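Local coordinates for capsule biosynthesis protein capD (Bacillus anthracis, PDB 3G9K), which cleaves the poly-gamma-D-glutamate capsule and joins it, as a transpeptidase, to the side-chain amino group of meso-diaminopimelic acid in the peptidoglycan, at residues G69-I74 with K154-N159; R108-K113 with P143-G148; A116-Q121 with L135-K140. All blocks are in the same frame, centred on the assembly; numbering follows the deposited sequence.

Contacts 2 and 3 are neighbours, their centres about 9 Å apart, and share the small mixed sheet: strand 109-112 of contact 2 pairs with strand 115-118 of contact 3. Contact 1 belongs to the antiparallel sheet and lies on the opposite side of the chain's centre, with its own centre about 28 Å from that of contact 2. Contact 2 is buried and relies on aromatic rings and one charged arginine. Contact 3 is a surface pairing of parallel strands flanked by lysine chains, whereas contact 1, partly buried, pairs two antiparallel strands where the second runs into a turn. Backbone hydrogen bonds carry contacts 1 and 3; in contact 2 a side chain supplies the only cross-segment hydrogen bond.

Contact 1 (G69-I74 with K154-N159); sequences GETIGI and KDERDN
T71 and E156 meet because each first torsion sets its reaching group anti to the carbonyl carbon: OG1 in T71 (chi1 -67°) and CG in E156 (chi1 -61°), whose chain then bends at chi2. The hydroxyl T71 OG1 donates to E156 OE2 over 2.7 Å, reaching the anti side of the carboxylate close to its plane. The same torsion lays E156 CG against the neighbouring strand, 3.8 Å from E70 N.

Here the antiparallel ladder comes to its end. T71 and K154 form a hydrogen-bonded pair, with T71 N to K154 O at 2.9 Å and K154 N to T71 O at 2.8 Å; E70 and D155 are the non-hydrogen-bonded pair that follows. Beyond them E156 N still donates to G69 O at 2.9 Å, but from well above the carbonyl plane, as the second strand gives way to a turn. That turn carries an Asx motif, D155 OD1 accepting from D158 N at 3.2 Å. G69 has a backbone shape that calls for glycine, and the R157 guanidinium lies against it, with NE 3.5 Å from G69 CA and G69 N offset over one face.

The pairing joins neighbouring strands 70-75 and 150-155 of an antiparallel sheet of the Ntn-hydrolase fold, to which the gamma-glutamyltransferase family belongs. Within this chain, strand 63-67 flanks the first and strand 160-164 the second, where I161 touches K154. E70 turns to the other face, where its carboxylate is held by Y93 of helix 82-94 and by Y231 of the other capD chain.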
ATOM      1  N   GLY B  69       8.026  24.030   6.096  1.00 32.03           N
ATOM      2  CA  GLY B  69       8.040  23.583   7.472  1.00 31.03           C
ATOM      3  C   GLY B  69       7.563  22.149   7.733  1.00 30.73           C
ATOM      4  O   GLY B  69       7.800  21.634   8.818  1.00 30.53           O
ATOM      5  N   GLU B  70       6.915  21.487   6.773  1.00 29.97           N
ATOM      6  CA  GLU B  70       6.439  20.118   7.031  1.00 29.31           C
ATOM      7  C   GLU B  70       6.324  19.230   5.790  1.00 28.47           C
ATOM      8  O   GLU B  70       5.810  19.657   4.756  1.00 28.92           O
ATOM      9  CB  GLU B  70       5.088  20.133   7.757  1.00 29.41           C
ATOM     10  CG  GLU B  70       4.707  18.750   8.298  1.00 30.44           C
ATOM     11  CD  GLU B  70       3.404  18.727   9.082  1.00 30.23           C
ATOM     12  OE1 GLU B  70       2.330  18.759   8.468  1.00 36.41           O
ATOM     13  OE2 GLU B  70       3.457  18.665  10.313  1.00 34.63           O
ATOM     14  N   THR B  71       6.772  17.983   5.924  1.00 26.73           N
ATOM     15  CA  THR B  71       6.603  16.982   4.854  1.00 26.09           C
ATOM     16  C   THR B  71       5.956  15.759   5.432  1.00 24.44           C
ATOM     17  O   THR B  71       6.341  15.326   6.482  1.00 24.83           O
ATOM     18  CB  THR B  71       7.951  16.670   4.192  1.00 26.17           C
ATOM     19  OG1 THR B  71       8.384  17.867   3.505  1.00 26.38           O
ATOM     20  CG2 THR B  71       7.856  15.484   3.196  1.00 26.18           C
ATOM     21  N   ILE B  72       4.921  15.256   4.765  1.00 22.63           N
ATOM     22  CA  ILE B  72       4.214  14.058   5.187  1.00 21.38           C
ATOM     23  C   ILE B  72       4.185  13.034   4.055  1.00 20.38           C
ATOM     24  O   ILE B  72       3.838  13.359   2.940  1.00 20.45           O
ATOM     25  CB  ILE B  72       2.746  14.314   5.593  1.00 20.52           C
ATOM     26  CG1 ILE B  72       2.636  15.337   6.707  1.00 21.53           C
ATOM     27  CG2 ILE B  72       2.066  13.021   6.049  1.00 21.19           C
ATOM     28  CD1 ILE B  72       1.175  15.805   6.881  1.00 21.28           C
ATOM     29  N   GLY B  73       4.566  11.793   4.371  1.00 19.40           N
ATOM     30  CA  GLY B  73       4.372  10.639   3.451  1.00 18.45           C
ATOM     31  C   GLY B  73       3.376   9.700   4.118  1.00 17.12           C
ATOM     32  O   GLY B  73       3.489   9.426   5.302  1.00 16.31           O
ATOM     33  N   ILE B  74       2.388   9.220   3.378  1.00 15.06           N
ATOM     34  CA  ILE B  74       1.281   8.497   3.991  1.00 15.01           C
ATOM     35  C   ILE B  74       0.649   7.576   2.954  1.00 14.86           C
ATOM     36  O   ILE B  74       0.652   7.856   1.736  1.00 16.70           O
ATOM     37  CB  ILE B  74       0.223   9.471   4.662  1.00 14.18           C
ATOM     38  CG1 ILE B  74      -0.806   8.774   5.525  1.00 15.18           C
ATOM     39  CG2 ILE B  74      -0.529  10.359   3.550  1.00 14.09           C
ATOM     40  CD1 ILE B  74      -1.546   9.682   6.483  1.00 15.23           C
ATOM     41  N   LYS B 154       8.247  14.815   8.412  1.00 24.51           N
ATOM     42  CA  LYS B 154       9.464  15.573   8.665  1.00 25.20           C
ATOM     43  C   LYS B 154       9.114  17.011   9.034  1.00 26.20           C
ATOM     44  O   LYS B 154       8.413  17.675   8.291  1.00 25.61           O
ATOM     45  CB  LYS B 154      10.388  15.578   7.454  1.00 25.61           C
ATOM     46  CG  LYS B 154      11.657  16.399   7.680  1.00 25.06           C
ATOM     47  CD  LYS B 154      12.790  15.989   6.776  1.00 24.66           C
ATOM     48  CE  LYS B 154      14.062  16.748   7.164  1.00 26.19           C
ATOM     49  NZ  LYS B 154      15.053  16.708   6.065  1.00 26.77           N
ATOM     50  N   ASP B 155       9.583  17.458  10.183  1.00 28.24           N
ATOM     51  CA  ASP B 155       9.571  18.863  10.549  1.00 28.62           C
ATOM     52  C   ASP B 155      10.720  19.505   9.836  1.00 29.82           C
ATOM     53  O   ASP B 155      11.831  19.247  10.144  1.00 29.54           O
ATOM     54  CB  ASP B 155       9.764  19.036  12.048  1.00 29.04           C
ATOM     55  CG  ASP B 155       9.678  20.494  12.502  1.00 29.99           C
ATOM     56  OD1 ASP B 155      10.093  21.380  11.778  1.00 29.18           O
ATOM     57  OD2 ASP B 155       9.199  20.720  13.596  1.00 32.71           O
ATOM     58  N   GLU B 156      10.427  20.334   8.864  1.00 31.63           N
ATOM     59  CA  GLU B 156      11.461  20.798   8.005  1.00 34.65           C
ATOM     60  C   GLU B 156      12.189  21.982   8.639  1.00 36.28           C
ATOM     61  O   GLU B 156      13.271  22.308   8.242  1.00 36.89           O
ATOM     62  CB  GLU B 156      10.961  21.173   6.606  1.00 34.25           C
ATOM     63  CG  GLU B 156      10.333  20.090   5.779  1.00 33.71           C
ATOM     64  CD  GLU B 156      11.301  19.296   4.958  1.00 34.49           C
ATOM     65  OE1 GLU B 156      12.482  19.574   4.976  1.00 35.51           O
ATOM     66  OE2 GLU B 156      10.876  18.336   4.325  1.00 32.91           O
ATOM     67  N   ARG B 157      11.594  22.622   9.612  1.00 38.09           N
ATOM     68  CA  ARG B 157      12.304  23.718  10.225  1.00 39.26           C
ATOM     69  C   ARG B 157      13.453  23.174  10.992  1.00 40.57           C
ATOM     70  O   ARG B 157      14.573  23.518  10.719  1.00 41.29           O
ATOM     71  CB  ARG B 157      11.416  24.494  11.172  1.00 40.65           C
ATOM     72  CG  ARG B 157      10.111  24.873  10.590  1.00 42.11           C
ATOM     73  CD  ARG B 157      10.112  26.248  10.005  1.00 46.24           C
ATOM     74  NE  ARG B 157       8.876  26.502   9.289  1.00 46.24           N
ATOM     75  CZ  ARG B 157       8.784  27.363   8.296  1.00 48.79           C
ATOM     76  NH1 ARG B 157       7.645  27.551   7.682  1.00 48.64           N
ATOM     77  NH2 ARG B 157       9.839  28.049   7.937  1.00 50.79           N
ATOM     78  N   ASP B 158      13.123  22.313  11.946  1.00 41.91           N
ATOM     79  CA  ASP B 158      13.974  21.816  12.975  1.00 42.23           C
ATOM     80  C   ASP B 158      14.656  20.555  12.554  1.00 42.12           C
ATOM     81  O   ASP B 158      15.543  20.050  13.190  1.00 43.49           O
ATOM     82  CB  ASP B 158      13.114  21.519  14.190  1.00 43.06           C
ATOM     83  CG  ASP B 158      12.287  22.725  14.633  1.00 46.15           C
ATOM     84  OD1 ASP B 158      12.875  23.625  15.209  1.00 48.32           O
ATOM     85  OD2 ASP B 158      11.062  22.774  14.413  1.00 49.22           O
ATOM     86  N   ASN B 159      14.190  20.026  11.463  1.00 40.55           N
ATOM     87  CA  ASN B 159      14.797  18.877  10.917  1.00 38.63           C
ATOM     88  C   ASN B 159      14.722  17.652  11.770  1.00 37.23           C
ATOM     89  O   ASN B 159      15.693  17.054  12.129  1.00 37.72           O
ATOM     90  CB  ASN B 159      16.214  19.186  10.600  1.00 39.84           C
ATOM     91  CG  ASN B 159      16.556  18.691   9.321  1.00 41.29           C
ATOM     92  OD1 ASN B 159      16.752  17.507   9.183  1.00 42.41           O
ATOM     93  ND2 ASN B 159      16.485  19.547   8.312  1.00 44.08           N
TER

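Contact 2 (R108-K113 with P143-G148); sequences RFTFEK and PAFFGG
R108 NH1 donates to the carbonyl oxygen F146 O at 2.8 Å, and the same nitrogen forms a salt bridge with D166. The F146 oxygen lies almost in the guanidinium plane, only 5° out of it, although the donor stands above the carbonyl plane rather than on a lone pair. An extended chain from CG to NE carries the charge past the aromatic residue: the arginine chain and the F146 side chain lie alongside one another, heading opposite ways, with R108 CB 3.8 Å from F146 CD1 and the flat groups turned 70° apart.

Strand 109-112, outermost in the mixed sheet as far as this chain goes, rests here against the loop that leads from strand 136-139 to strand 150-155. Within this loop, residues 144-145 make a short 3-10 turn, and its two phenylalanines pack on each other as well as on the strand. The F145 ring presents its edge, through CD2, to the face of F146, 3.5 Å above the plane and over its centre. T110 completes the packing from the strand: its OG1 comes to the edge of the F145 ring, 3.8 Å from CE2, and its CG2 sits 4.1 Å from F146 CD1.

The loop also borders the capsule-binding site. F145 makes a cation-pi contact with R81 and its carbonyl accepts from that arginine, which binds poly-gamma-D-glutamate; G147 O accepts from R169, another residue of the site.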
ATOM      1  N   ARG B 108     -12.664   3.440  13.220  1.00 22.21           N
ATOM      2  CA  ARG B 108     -12.983   3.932  11.899  1.00 22.34           C
ATOM      3  C   ARG B 108     -14.375   3.499  11.435  1.00 23.44           C
ATOM      4  O   ARG B 108     -14.991   2.603  12.037  1.00 23.69           O
ATOM      5  CB  ARG B 108     -11.932   3.429  10.918  1.00 22.30           C
ATOM      6  CG  ARG B 108     -10.569   4.065  11.151  1.00 21.15           C
ATOM      7  CD  ARG B 108      -9.475   3.413  10.356  1.00 20.39           C
ATOM      8  NE  ARG B 108      -8.192   3.962  10.782  1.00 20.19           N
ATOM      9  CZ  ARG B 108      -7.001   3.433  10.511  1.00 17.63           C
ATOM     10  NH1 ARG B 108      -6.891   2.391   9.702  1.00 17.63           N
ATOM     11  NH2 ARG B 108      -5.912   4.003  11.039  1.00 20.47           N
ATOM     12  N   PHE B 109     -14.826   4.143  10.362  1.00 24.49           N
ATOM     13  CA  PHE B 109     -16.052   3.763   9.650  1.00 25.79           C
ATOM     14  C   PHE B 109     -15.882   3.960   8.155  1.00 26.43           C
ATOM     15  O   PHE B 109     -15.174   4.874   7.714  1.00 26.30           O
ATOM     16  CB  PHE B 109     -17.235   4.617  10.123  1.00 25.47           C
ATOM     17  CG  PHE B 109     -17.033   6.089   9.912  1.00 24.43           C
ATOM     18  CD1 PHE B 109     -16.475   6.869  10.914  1.00 25.65           C
ATOM     19  CD2 PHE B 109     -17.380   6.687   8.727  1.00 24.80           C
ATOM     20  CE1 PHE B 109     -16.272   8.222  10.725  1.00 25.36           C
ATOM     21  CE2 PHE B 109     -17.175   8.034   8.521  1.00 24.10           C
ATOM     22  CZ  PHE B 109     -16.626   8.809   9.527  1.00 26.91           C
ATOM     23  N   THR B 110     -16.559   3.124   7.378  1.00 27.84           N
ATOM     24  CA  THR B 110     -16.621   3.283   5.920  1.00 29.52           C
ATOM     25  C   THR B 110     -18.043   3.006   5.433  1.00 31.43           C
ATOM     26  O   THR B 110     -18.837   2.429   6.155  1.00 31.93           O
ATOM     27  CB  THR B 110     -15.667   2.304   5.182  1.00 29.32           C
ATOM     28  OG1 THR B 110     -16.091   0.956   5.404  1.00 29.60           O
ATOM     29  CG2 THR B 110     -14.215   2.474   5.688  1.00 27.10           C
ATOM     30  N   PHE B 111     -18.326   3.383   4.194  1.00 33.50           N
ATOM     31  CA  PHE B 111     -19.655   3.224   3.610  1.00 35.27           C
ATOM     32  C   PHE B 111     -19.618   2.394   2.340  1.00 36.76           C
ATOM     33  O   PHE B 111     -18.696   2.510   1.538  1.00 36.43           O
ATOM     34  CB  PHE B 111     -20.246   4.588   3.333  1.00 36.09           C
ATOM     35  CG  PHE B 111     -20.499   5.372   4.573  1.00 37.32           C
ATOM     36  CD1 PHE B 111     -19.540   6.248   5.063  1.00 38.99           C
ATOM     37  CD2 PHE B 111     -21.666   5.193   5.289  1.00 38.24           C
ATOM     38  CE1 PHE B 111     -19.767   6.961   6.221  1.00 38.20           C
ATOM     39  CE2 PHE B 111     -21.891   5.906   6.440  1.00 39.11           C
ATOM     40  CZ  PHE B 111     -20.930   6.794   6.902  1.00 38.13           C
ATOM     41  N   GLU B 112     -20.637   1.583   2.171  1.00 38.77           N
ATOM     42  CA  GLU B 112     -20.800   0.739   1.023  1.00 39.37           C
ATOM     43  C   GLU B 112     -22.275   0.830   0.669  1.00 40.28           C
ATOM     44  O   GLU B 112     -23.110   0.422   1.427  1.00 40.36           O
ATOM     45  CB  GLU B 112     -20.397  -0.664   1.389  1.00 40.04           C
ATOM     46  CG  GLU B 112     -20.912  -1.746   0.509  1.00 41.32           C
ATOM     47  CD  GLU B 112     -20.127  -1.856  -0.746  1.00 45.82           C
ATOM     48  OE1 GLU B 112     -20.311  -1.008  -1.621  1.00 49.24           O
ATOM     49  OE2 GLU B 112     -19.315  -2.776  -0.876  1.00 49.73           O
ATOM     50  N   LYS B 113     -22.585   1.431  -0.460  1.00 40.79           N
ATOM     51  CA  LYS B 113     -23.953   1.737  -0.757  1.00 41.90           C
ATOM     52  C   LYS B 113     -24.573   2.343   0.462  1.00 42.19           C
ATOM     53  O   LYS B 113     -24.030   3.238   1.044  1.00 42.80           O
ATOM     54  CB  LYS B 113     -24.724   0.481  -1.145  1.00 42.40           C
ATOM     55  CG  LYS B 113     -24.602   0.098  -2.597  1.00 44.35           C
ATOM     56  CD  LYS B 113     -23.197  -0.373  -2.894  1.00 45.87           C
ATOM     57  CE  LYS B 113     -23.064  -1.228  -4.149  1.00 45.97           C
ATOM     58  NZ  LYS B 113     -21.656  -1.707  -4.257  1.00 45.68           N
ATOM     59  N   PRO B 143      -9.992  -6.292  12.109  1.00 44.04           N
ATOM     60  CA  PRO B 143      -9.147  -5.083  12.162  1.00 42.80           C
ATOM     61  C   PRO B 143      -8.562  -4.689  10.800  1.00 41.53           C
ATOM     62  O   PRO B 143      -8.646  -3.508  10.419  1.00 41.52           O
ATOM     63  CB  PRO B 143      -8.043  -5.468  13.155  1.00 43.08           C
ATOM     64  CG  PRO B 143      -8.694  -6.423  14.060  1.00 43.24           C
ATOM     65  CD  PRO B 143      -9.610  -7.239  13.176  1.00 44.46           C
ATOM     66  N   ALA B 144      -8.041  -5.678  10.065  1.00 39.16           N
ATOM     67  CA  ALA B 144      -7.475  -5.445   8.726  1.00 37.60           C
ATOM     68  C   ALA B 144      -8.465  -4.806   7.721  1.00 35.92           C
ATOM     69  O   ALA B 144      -8.045  -4.129   6.766  1.00 36.06           O
ATOM     70  CB  ALA B 144      -6.878  -6.749   8.161  1.00 38.32           C
ATOM     71  N   PHE B 145      -9.772  -4.968   7.958  1.00 32.83           N
ATOM     72  CA  PHE B 145     -10.794  -4.385   7.094  1.00 30.39           C
ATOM     73  C   PHE B 145     -10.669  -2.869   7.006  1.00 26.89           C
ATOM     74  O   PHE B 145     -10.956  -2.275   5.981  1.00 26.21           O
ATOM     75  CB  PHE B 145     -12.190  -4.743   7.632  1.00 30.16           C
ATOM     76  CG  PHE B 145     -13.308  -4.249   6.782  1.00 28.06           C
ATOM     77  CD1 PHE B 145     -13.728  -4.976   5.680  1.00 29.01           C
ATOM     78  CD2 PHE B 145     -13.921  -3.024   7.047  1.00 30.33           C
ATOM     79  CE1 PHE B 145     -14.726  -4.523   4.892  1.00 27.68           C
ATOM     80  CE2 PHE B 145     -14.930  -2.553   6.242  1.00 28.81           C
ATOM     81  CZ  PHE B 145     -15.342  -3.307   5.161  1.00 29.62           C
ATOM     82  N   PHE B 146     -10.292  -2.238   8.105  1.00 24.52           N
ATOM     83  CA  PHE B 146     -10.244  -0.781   8.155  1.00 22.97           C
ATOM     84  C   PHE B 146      -8.855  -0.234   7.845  1.00 22.05           C
ATOM     85  O   PHE B 146      -8.580   0.939   8.085  1.00 21.91           O
ATOM     86  CB  PHE B 146     -10.781  -0.296   9.497  1.00 23.59           C
ATOM     87  CG  PHE B 146     -12.270  -0.504   9.634  1.00 23.23           C
ATOM     88  CD1 PHE B 146     -13.150   0.375   9.053  1.00 24.79           C
ATOM     89  CD2 PHE B 146     -12.770  -1.595  10.292  1.00 24.10           C
ATOM     90  CE1 PHE B 146     -14.512   0.174   9.156  1.00 24.42           C
ATOM     91  CE2 PHE B 146     -14.149  -1.789  10.411  1.00 23.48           C
ATOM     92  CZ  PHE B 146     -15.001  -0.912   9.830  1.00 25.65           C
ATOM     93  N   GLY B 147      -7.984  -1.100   7.334  1.00 20.98           N
ATOM     94  CA  GLY B 147      -6.723  -0.648   6.709  1.00 20.79           C
ATOM     95  C   GLY B 147      -5.489  -0.814   7.561  1.00 20.59           C
ATOM     96  O   GLY B 147      -5.447  -1.653   8.426  1.00 21.61           O
ATOM     97  N   GLY B 148      -4.494   0.031   7.313  1.00 20.29           N
ATOM     98  CA  GLY B 148      -3.160  -0.093   7.927  1.00 19.28           C
ATOM     99  C   GLY B 148      -2.316   1.098   7.554  1.00 18.22           C
ATOM    100  O   GLY B 148      -1.352   0.965   6.745  1.00 19.11           O
TER

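Contact 3 (A116-Q121 with L135-K140); sequences AYTEIQ and LNVKKK
The Y117 ring meets two lysines of the neighbouring strand and its continuation: K138 O approaches its edge near the ring plane, 3.7 Å from CD1, while the aliphatic chain of K140 comes in obliquely, its CE 3.6 Å from Y117 CE1. The K138 side chain brings CG to 4.2 Å from Y117 CE1 and then turns off, whereas K140 accompanies the ring through both CG and CE, bending at chi2 (-78°) as it follows it.

These residues belong to a beta-alpha-beta unit, in which helix 124-131 links strand 115-118 to the parallel strand 136-139. The strand axes run at 29° to each other, 4.6 Å apart at closest approach. Hydrogen bonds go alternately from one segment to the other: A116 N to N136 O at 2.7 Å, then K138 N to A116 O, T118 N to K138 O and, from the residue just after the second strand, K140 N to T118 O. On the face away from Y117, A116 CB packs on V137 CG2, and V137 also touches L130 of the linking helix.

Past the strands, E119 turns its carboxylate from the pairing to R168 and the backbone nitrogen of R108, tying the strand end to the neighbouring contact. K139 stays extended alongside the turn, crossing the Q121 side chain at about a right angle; one water accepts from K139 NZ (2.6 Å) and from the backbone Q121 N (2.7 Å).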
ATOM      1  N   ALA B 116     -23.253   1.600   6.622  1.00 38.74           N
ATOM      2  CA  ALA B 116     -22.096   2.169   7.289  1.00 38.53           C
ATOM      3  C   ALA B 116     -21.421   1.032   8.062  1.00 37.53           C
ATOM      4  O   ALA B 116     -22.012   0.428   8.953  1.00 36.90           O
ATOM      5  CB  ALA B 116     -22.506   3.296   8.207  1.00 38.04           C
ATOM      6  N   TYR B 117     -20.197   0.696   7.662  1.00 36.90           N
ATOM      7  CA  TYR B 117     -19.420  -0.302   8.365  1.00 36.30           C
ATOM      8  C   TYR B 117     -18.660   0.417   9.456  1.00 34.69           C
ATOM      9  O   TYR B 117     -18.091   1.464   9.219  1.00 33.65           O
ATOM     10  CB  TYR B 117     -18.471  -1.028   7.427  1.00 37.85           C
ATOM     11  CG  TYR B 117     -19.162  -1.955   6.445  1.00 39.18           C
ATOM     12  CD1 TYR B 117     -19.927  -3.043   6.885  1.00 40.54           C
ATOM     13  CD2 TYR B 117     -19.021  -1.768   5.081  1.00 40.87           C
ATOM     14  CE1 TYR B 117     -20.543  -3.910   5.976  1.00 40.95           C
ATOM     15  CE2 TYR B 117     -19.643  -2.618   4.162  1.00 41.38           C
ATOM     16  CZ  TYR B 117     -20.399  -3.681   4.613  1.00 41.28           C
ATOM     17  OH  TYR B 117     -20.984  -4.504   3.676  1.00 41.49           O
ATOM     18  N   THR B 118     -18.664  -0.156  10.649  1.00 33.31           N
ATOM     19  CA  THR B 118     -18.184   0.521  11.834  1.00 32.63           C
ATOM     20  C   THR B 118     -17.251  -0.438  12.552  1.00 31.87           C
ATOM     21  O   THR B 118     -17.514  -1.627  12.628  1.00 31.30           O
ATOM     22  CB  THR B 118     -19.374   0.932  12.756  1.00 33.06           C
ATOM     23  OG1 THR B 118     -20.039   2.097  12.207  1.00 34.17           O
ATOM     24  CG2 THR B 118     -18.886   1.232  14.103  1.00 33.39           C
ATOM     25  N   GLU B 119     -16.150   0.085  13.076  1.00 31.97           N
ATOM     26  CA  GLU B 119     -15.145  -0.754  13.722  1.00 32.37           C
ATOM     27  C   GLU B 119     -15.532  -1.134  15.154  1.00 32.94           C
ATOM     28  O   GLU B 119     -15.131  -2.202  15.647  1.00 33.15           O
ATOM     29  CB  GLU B 119     -13.791  -0.042  13.687  1.00 31.99           C
ATOM     30  CG  GLU B 119     -12.604  -0.931  13.984  1.00 30.83           C
ATOM     31  CD  GLU B 119     -11.254  -0.281  13.630  1.00 30.24           C
ATOM     32  OE1 GLU B 119     -11.187   0.932  13.428  1.00 24.71           O
ATOM     33  OE2 GLU B 119     -10.237  -0.992  13.620  1.00 30.28           O
ATOM     34  N   ILE B 120     -16.286  -0.257  15.816  1.00 34.38           N
ATOM     35  CA  ILE B 120     -16.885  -0.544  17.129  1.00 35.54           C
ATOM     36  C   ILE B 120     -18.407  -0.534  17.058  1.00 36.89           C
ATOM     37  O   ILE B 120     -19.014  -0.006  16.100  1.00 35.99           O
ATOM     38  CB  ILE B 120     -16.473   0.470  18.241  1.00 35.63           C
ATOM     39  CG1 ILE B 120     -16.750   1.929  17.816  1.00 36.66           C
ATOM     40  CG2 ILE B 120     -15.045   0.302  18.574  1.00 36.49           C
ATOM     41  CD1 ILE B 120     -16.438   3.004  18.924  1.00 36.93           C
ATOM     42  N   GLN B 121     -18.992  -1.081  18.162  1.00 45.32           N
ATOM     43  CA  GLN B 121     -20.421  -1.027  18.407  1.00 46.67           C
ATOM     44  C   GLN B 121     -20.830   0.414  18.692  1.00 47.29           C
ATOM     45  O   GLN B 121     -20.412   0.997  19.695  1.00 47.35           O
ATOM     46  CB  GLN B 121     -20.778  -1.920  19.602  1.00 46.87           C
ATOM     47  CG  GLN B 121     -22.201  -2.453  19.588  1.00 48.01           C
ATOM     48  CD  GLN B 121     -22.434  -3.435  18.457  1.00 49.85           C
ATOM     49  OE1 GLN B 121     -23.035  -3.091  17.440  1.00 50.45           O
ATOM     50  NE2 GLN B 121     -21.943  -4.663  18.622  1.00 50.66           N
ATOM     51  N   LEU B 135     -28.989   5.582   6.549  1.00 58.36           N
ATOM     52  CA  LEU B 135     -27.907   4.600   6.480  1.00 57.95           C
ATOM     53  C   LEU B 135     -28.165   3.543   7.538  1.00 57.41           C
ATOM     54  O   LEU B 135     -28.582   3.877   8.647  1.00 57.42           O
ATOM     55  CB  LEU B 135     -26.541   5.253   6.766  1.00 57.91           C
ATOM     56  CG  LEU B 135     -25.951   6.343   5.856  1.00 57.42           C
ATOM     57  CD1 LEU B 135     -25.898   5.898   4.400  1.00 56.59           C
ATOM     58  CD2 LEU B 135     -26.703   7.655   6.004  1.00 56.38           C
ATOM     59  N   ASN B 136     -27.920   2.278   7.214  1.00 56.72           N
ATOM     60  CA  ASN B 136     -27.915   1.246   8.251  1.00 56.47           C
ATOM     61  C   ASN B 136     -26.477   0.910   8.637  1.00 56.11           C
ATOM     62  O   ASN B 136     -25.551   1.201   7.885  1.00 56.18           O
ATOM     63  CB  ASN B 136     -28.739   0.010   7.861  1.00 56.89           C
ATOM     64  CG  ASN B 136     -28.190  -0.722   6.665  1.00 57.73           C
ATOM     65  OD1 ASN B 136     -27.492  -1.726   6.814  1.00 60.17           O
ATOM     66  ND2 ASN B 136     -28.522  -0.247   5.468  1.00 58.78           N
ATOM     67  N   VAL B 137     -26.298   0.322   9.815  1.00 55.55           N
ATOM     68  CA  VAL B 137     -24.983   0.231  10.447  1.00 54.96           C
ATOM     69  C   VAL B 137     -24.646  -1.205  10.808  1.00 54.47           C
ATOM     70  O   VAL B 137     -25.480  -1.919  11.350  1.00 54.64           O
ATOM     71  CB  VAL B 137     -24.928   1.116  11.707  1.00 54.85           C
ATOM     72  CG1 VAL B 137     -23.625   0.930  12.444  1.00 55.08           C
ATOM     73  CG2 VAL B 137     -25.123   2.583  11.326  1.00 54.92           C
ATOM     74  N   LYS B 138     -23.419  -1.615  10.503  1.00 53.92           N
ATOM     75  CA  LYS B 138     -22.965  -2.987  10.723  1.00 53.42           C
ATOM     76  C   LYS B 138     -21.502  -2.989  11.169  1.00 52.77           C
ATOM     77  O   LYS B 138     -20.634  -2.481  10.466  1.00 52.32           O
ATOM     78  CB  LYS B 138     -23.132  -3.792   9.427  1.00 53.71           C
ATOM     79  CG  LYS B 138     -22.499  -5.199   9.409  1.00 54.26           C
ATOM     80  CD  LYS B 138     -23.522  -6.327   9.206  1.00 54.80           C
ATOM     81  CE  LYS B 138     -22.924  -7.504   8.430  1.00 54.66           C
ATOM     82  NZ  LYS B 138     -23.799  -8.723   8.468  1.00 54.76           N
ATOM     83  N   LYS B 139     -21.246  -3.585  12.331  1.00 52.20           N
ATOM     84  CA  LYS B 139     -19.900  -3.693  12.879  1.00 52.01           C
ATOM     85  C   LYS B 139     -19.071  -4.783  12.185  1.00 51.70           C
ATOM     86  O   LYS B 139     -19.476  -5.945  12.134  1.00 51.66           O
ATOM     87  CB  LYS B 139     -19.962  -3.974  14.384  1.00 51.97           C
ATOM     88  CG  LYS B 139     -18.622  -4.274  15.021  1.00 51.69           C
ATOM     89  CD  LYS B 139     -18.748  -4.390  16.515  1.00 51.79           C
ATOM     90  CE  LYS B 139     -17.542  -5.111  17.111  1.00 51.70           C
ATOM     91  NZ  LYS B 139     -17.502  -4.961  18.604  1.00 51.66           N
ATOM     92  N   LYS B 140     -17.900  -4.402  11.675  1.00 51.29           N
ATOM     93  CA  LYS B 140     -16.972  -5.351  11.043  1.00 50.89           C
ATOM     94  C   LYS B 140     -15.934  -5.854  12.040  1.00 50.11           C
ATOM     95  O   LYS B 140     -15.319  -5.068  12.764  1.00 49.94           O
ATOM     96  CB  LYS B 140     -16.282  -4.708   9.840  1.00 51.12           C
ATOM     97  CG  LYS B 140     -17.086  -4.755   8.579  1.00 51.12           C
ATOM     98  CD  LYS B 140     -17.010  -6.126   7.958  1.00 51.55           C
ATOM     99  CE  LYS B 140     -17.881  -6.205   6.717  1.00 52.69           C
ATOM    100  NZ  LYS B 140     -17.688  -7.513   6.023  1.00 53.08           N
TER
HETATM  101  O   HOH W   1     -17.702  -2.665  19.852  1.00 46.63           O